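Side-chain contact in uncharacterized protein (Clostridium sporogenes, PDB 4Q0Y), which is of unknown function but adopts a hot-dog, thioesterase-like fold, its activity and any substrate being undetermined: residues E64-S69 against K101-F106. Sequence-based numbering, arbitrary orientation. Where two conformers were deposited one is given.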
ATOM      1  N   GLU B  64       0.155  17.804  22.801  1.00 19.05           N
ATOM      2  CA  GLU B  64      -1.178  17.827  23.381  1.00 20.10           C
ATOM      3  C   GLU B  64      -2.277  18.090  22.359  1.00 20.00           C
ATOM      4  O   GLU B  64      -3.439  17.801  22.632  1.00 20.47           O
ATOM      5  CB  GLU B  64      -1.281  18.856  24.502  1.00 23.28           C
ATOM      6  CG  GLU B  64      -0.372  18.645  25.702  1.00 24.46           C
ATOM      7  CD  GLU B  64       1.045  19.169  25.551  1.00 27.02           C
ATOM      8  OE1 GLU B  64       1.405  19.818  24.549  1.00 27.59           O
ATOM      9  OE2 GLU B  64       1.820  18.912  26.460  1.00 29.80           O
ATOM     10  N   SER B  65      -1.911  18.657  21.199  1.00 19.16           N
ATOM     11  CA  SER B  65      -2.849  18.952  20.119  1.00 20.12           C
ATOM     12  C   SER B  65      -3.245  17.733  19.283  1.00 19.09           C
ATOM     13  O   SER B  65      -4.110  17.842  18.454  1.00 19.57           O
ATOM     14  CB  SER B  65      -2.238  20.015  19.185  1.00 20.91           C
ATOM     15  OG  SER B  65      -1.869  21.183  19.927  1.00 21.86           O
ATOM     16  N   PHE B  66      -2.638  16.575  19.525  1.00 18.24           N
ATOM     17  CA  PHE B  66      -2.816  15.379  18.703  1.00 18.23           C
ATOM     18  C   PHE B  66      -3.328  14.191  19.512  1.00 18.79           C
ATOM     19  O   PHE B  66      -3.081  14.095  20.716  1.00 18.47           O
ATOM     20  CB  PHE B  66      -1.484  15.025  18.052  1.00 14.96           C
ATOM     21  CG  PHE B  66      -1.018  16.056  17.072  1.00 15.14           C
ATOM     22  CD1 PHE B  66      -0.264  17.142  17.506  1.00 15.72           C
ATOM     23  CD2 PHE B  66      -1.338  15.947  15.717  1.00 15.95           C
ATOM     24  CE1 PHE B  66       0.156  18.130  16.602  1.00 16.93           C
ATOM     25  CE2 PHE B  66      -0.919  16.918  14.809  1.00 16.81           C
ATOM     26  CZ  PHE B  66      -0.194  18.020  15.263  1.00 17.29           C
ATOM     27  N   LYS B  67      -4.059  13.298  18.844  1.00 18.96           N
ATOM     28  CA  LYS B  67      -4.523  12.058  19.462  1.00 18.64           C
ATOM     29  C   LYS B  67      -3.352  11.189  19.907  1.00 17.31           C
ATOM     30  O   LYS B  67      -3.338  10.724  21.057  1.00 18.27           O
ATOM     31  CB  LYS B  67      -5.434  11.276  18.497  1.00 20.70           C
ATOM     32  CG  LYS B  67      -5.984   9.942  18.967  1.00 22.70           C
ATOM     33  CD  LYS B  67      -7.063  10.134  19.992  1.00 30.47           C
ATOM     34  CE  LYS B  67      -7.223   8.891  20.833  1.00 31.93           C
ATOM     35  NZ  LYS B  67      -8.406   8.961  21.729  1.00 32.44           N
ATOM     36  N   TYR B  68      -2.382  10.986  19.017  1.00 15.84           N
ATOM     37  CA  TYR B  68      -1.169  10.226  19.333  1.00 16.78           C
ATOM     38  C   TYR B  68       0.050  11.017  18.942  1.00 16.29           C
ATOM     39  O   TYR B  68       0.044  11.707  17.895  1.00 17.54           O
ATOM     40  CB  TYR B  68      -1.100   8.912  18.597  1.00 17.28           C
ATOM     41  CG  TYR B  68      -2.279   8.024  18.801  1.00 18.93           C
ATOM     42  CD1 TYR B  68      -2.511   7.430  20.053  1.00 20.38           C
ATOM     43  CD2 TYR B  68      -3.165   7.762  17.768  1.00 17.68           C
ATOM     44  CE1 TYR B  68      -3.611   6.610  20.254  1.00 23.17           C
ATOM     45  CE2 TYR B  68      -4.264   6.937  17.950  1.00 20.87           C
ATOM     46  CZ  TYR B  68      -4.481   6.360  19.194  1.00 22.35           C
ATOM     47  OH  TYR B  68      -5.544   5.548  19.406  1.00 25.33           O
ATOM     48  N   SER B  69       1.059  10.953  19.797  1.00 15.41           N
ATOM     49  CA  SER B  69       2.376  11.541  19.503  0.50 15.65           C
ATOM     50  C   SER B  69       3.424  10.538  19.956  1.00 15.55           C
ATOM     51  O   SER B  69       3.455  10.156  21.121  1.00 15.98           O
ATOM     52  CB  SER B  69       2.625  12.909  20.140  0.50 15.98           C
ATOM     53  OG  SER B  69       1.516  13.751  19.976  0.50 16.38           O
ATOM     54  N   LYS B 101      -5.635  16.347  10.650  1.00 17.25           N
ATOM     55  CA  LYS B 101      -4.333  16.221   9.974  1.00 18.68           C
ATOM     56  C   LYS B 101      -3.300  15.505  10.842  1.00 16.57           C
ATOM     57  O   LYS B 101      -3.431  15.432  12.072  1.00 15.48           O
ATOM     58  CB  LYS B 101      -3.782  17.612   9.576  1.00 21.01           C
ATOM     59  CG  LYS B 101      -4.625  18.410   8.568  1.00 30.75           C
ATOM     60  CD  LYS B 101      -4.895  17.694   7.254  1.00 39.49           C
ATOM     61  CE  LYS B 101      -5.847  18.499   6.371  1.00 50.38           C
ATOM     62  NZ  LYS B 101      -5.280  19.806   5.948  1.00 55.16           N
ATOM     63  N   SER B 102      -2.276  14.978  10.190  1.00 14.77           N
ATOM     64  CA  SER B 102      -1.148  14.365  10.858  1.00 13.94           C
ATOM     65  C   SER B 102       0.149  14.846  10.260  1.00 14.81           C
ATOM     66  O   SER B 102       0.150  15.351   9.139  1.00 14.64           O
ATOM     67  CB  SER B 102      -1.219  12.832  10.769  1.00 14.75           C
ATOM     68  OG  SER B 102      -2.402  12.352  11.376  1.00 16.03           O
ATOM     69  N   TYR B 103       1.239  14.664  11.002  1.00 14.98           N
ATOM     70  CA  TYR B 103       2.581  15.069  10.580  1.00 14.20           C
ATOM     71  C   TYR B 103       3.591  13.953  10.807  1.00 14.04           C
ATOM     72  O   TYR B 103       3.555  13.283  11.830  1.00 14.25           O
ATOM     73  CB  TYR B 103       3.046  16.290  11.334  1.00 14.32           C
ATOM     74  CG  TYR B 103       2.151  17.489  11.113  1.00 17.20           C
ATOM     75  CD1 TYR B 103       0.986  17.662  11.864  1.00 18.96           C
ATOM     76  CD2 TYR B 103       2.436  18.414  10.138  1.00 20.60           C
ATOM     77  CE1 TYR B 103       0.139  18.753  11.644  1.00 22.27           C
ATOM     78  CE2 TYR B 103       1.607  19.520   9.913  1.00 22.28           C
ATOM     79  CZ  TYR B 103       0.467  19.680  10.670  1.00 24.89           C
ATOM     80  OH  TYR B 103      -0.356  20.761  10.422  1.00 31.84           O
ATOM     81  N   ILE B 104       4.510  13.806   9.847  1.00 14.70           N
ATOM     82  CA  ILE B 104       5.677  12.932   9.974  1.00 15.36           C
ATOM     83  C   ILE B 104       6.921  13.809   9.779  1.00 15.40           C
ATOM     84  O   ILE B 104       7.007  14.518   8.777  1.00 17.15           O
ATOM     85  CB  ILE B 104       5.655  11.795   8.935  1.00 16.78           C
ATOM     86  CG1 ILE B 104       4.472  10.858   9.243  1.00 15.95           C
ATOM     87  CG2 ILE B 104       6.997  11.039   8.922  1.00 18.67           C
ATOM     88  CD1 ILE B 104       4.161   9.857   8.151  1.00 18.08           C
ATOM     89  N   ILE B 105       7.844  13.781  10.745  1.00 14.02           N
ATOM     90  CA  ILE B 105       9.084  14.550  10.689  1.00 15.23           C
ATOM     91  C   ILE B 105      10.242  13.556  10.725  1.00 13.31           C
ATOM     92  O   ILE B 105      10.253  12.658  11.548  1.00 14.26           O
ATOM     93  CB  ILE B 105       9.190  15.517  11.896  1.00 15.17           C
ATOM     94  CG1 ILE B 105       8.007  16.502  11.934  1.00 17.58           C
ATOM     95  CG2 ILE B 105      10.528  16.267  11.897  1.00 15.91           C
ATOM     96  CD1 ILE B 105       7.859  17.208  13.270  1.00 19.75           C
ATOM     97  N   PHE B 106      11.227  13.748   9.863  1.00 14.16           N
ATOM     98  CA  PHE B 106      12.402  12.859   9.842  1.00 12.90           C
ATOM     99  C   PHE B 106      13.398  13.424  10.850  1.00 13.32           C
ATOM    100  O   PHE B 106      13.888  14.530  10.670  1.00 14.27           O
ATOM    101  CB  PHE B 106      12.978  12.761   8.432  1.00 13.38           C
ATOM    102  CG  PHE B 106      12.174  11.880   7.516  1.00 13.99           C
ATOM    103  CD1 PHE B 106      10.961  12.309   7.006  1.00 15.15           C
ATOM    104  CD2 PHE B 106      12.602  10.603   7.202  1.00 13.04           C
ATOM    105  CE1 PHE B 106      10.195  11.489   6.201  1.00 13.85           C
ATOM    106  CE2 PHE B 106      11.841   9.770   6.387  1.00 14.20           C
ATOM    107  CZ  PHE B 106      10.644  10.219   5.869  1.00 15.02           C
TER
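Phe-66 and Tyr-103 touch along their rims and do not stack. The CE2-CZ bond of the phenylalanine comes up against the CD1-CE1 side of the tyrosine, Phe-66 CE2 approaching Tyr-103 CD1 to 3.6 Å. The planes stand almost perpendicular, at 87°, and the ring centroids are 5.8 Å apart. Phe-66 has its CG opposite the carbonyl carbon (chi1 -66°); with its CB directed at the other segment, this torsion carries the ring out to the flank of the tyrosine. Lys-101 adds a looser touch, its carbonyl O lying near the plane of the Phe-66 ring, 4.0 Å from CE2.

Between the two segments runs strand 83-95, which pairs through its backbone with Tyr-68 on one side and Tyr-103 on the other; Phe-66 also packs on Leu-94 of this strand. A classic beta bulge, with two residues, Lys-67 and Tyr-68, set against the single Val-95, follows directly after Phe-66. Ser-102, whose CB points roughly the opposite way from that of Tyr-103, has its hydroxyl hydrogen-bonded to Gly-96 N and Thr-120 OG1. No hydrogen bond joins the segments, so this small surface contact, reaching across an intervening strand of the antiparallel sheet, rests on van der Waals contact between the rims of two aromatic rings.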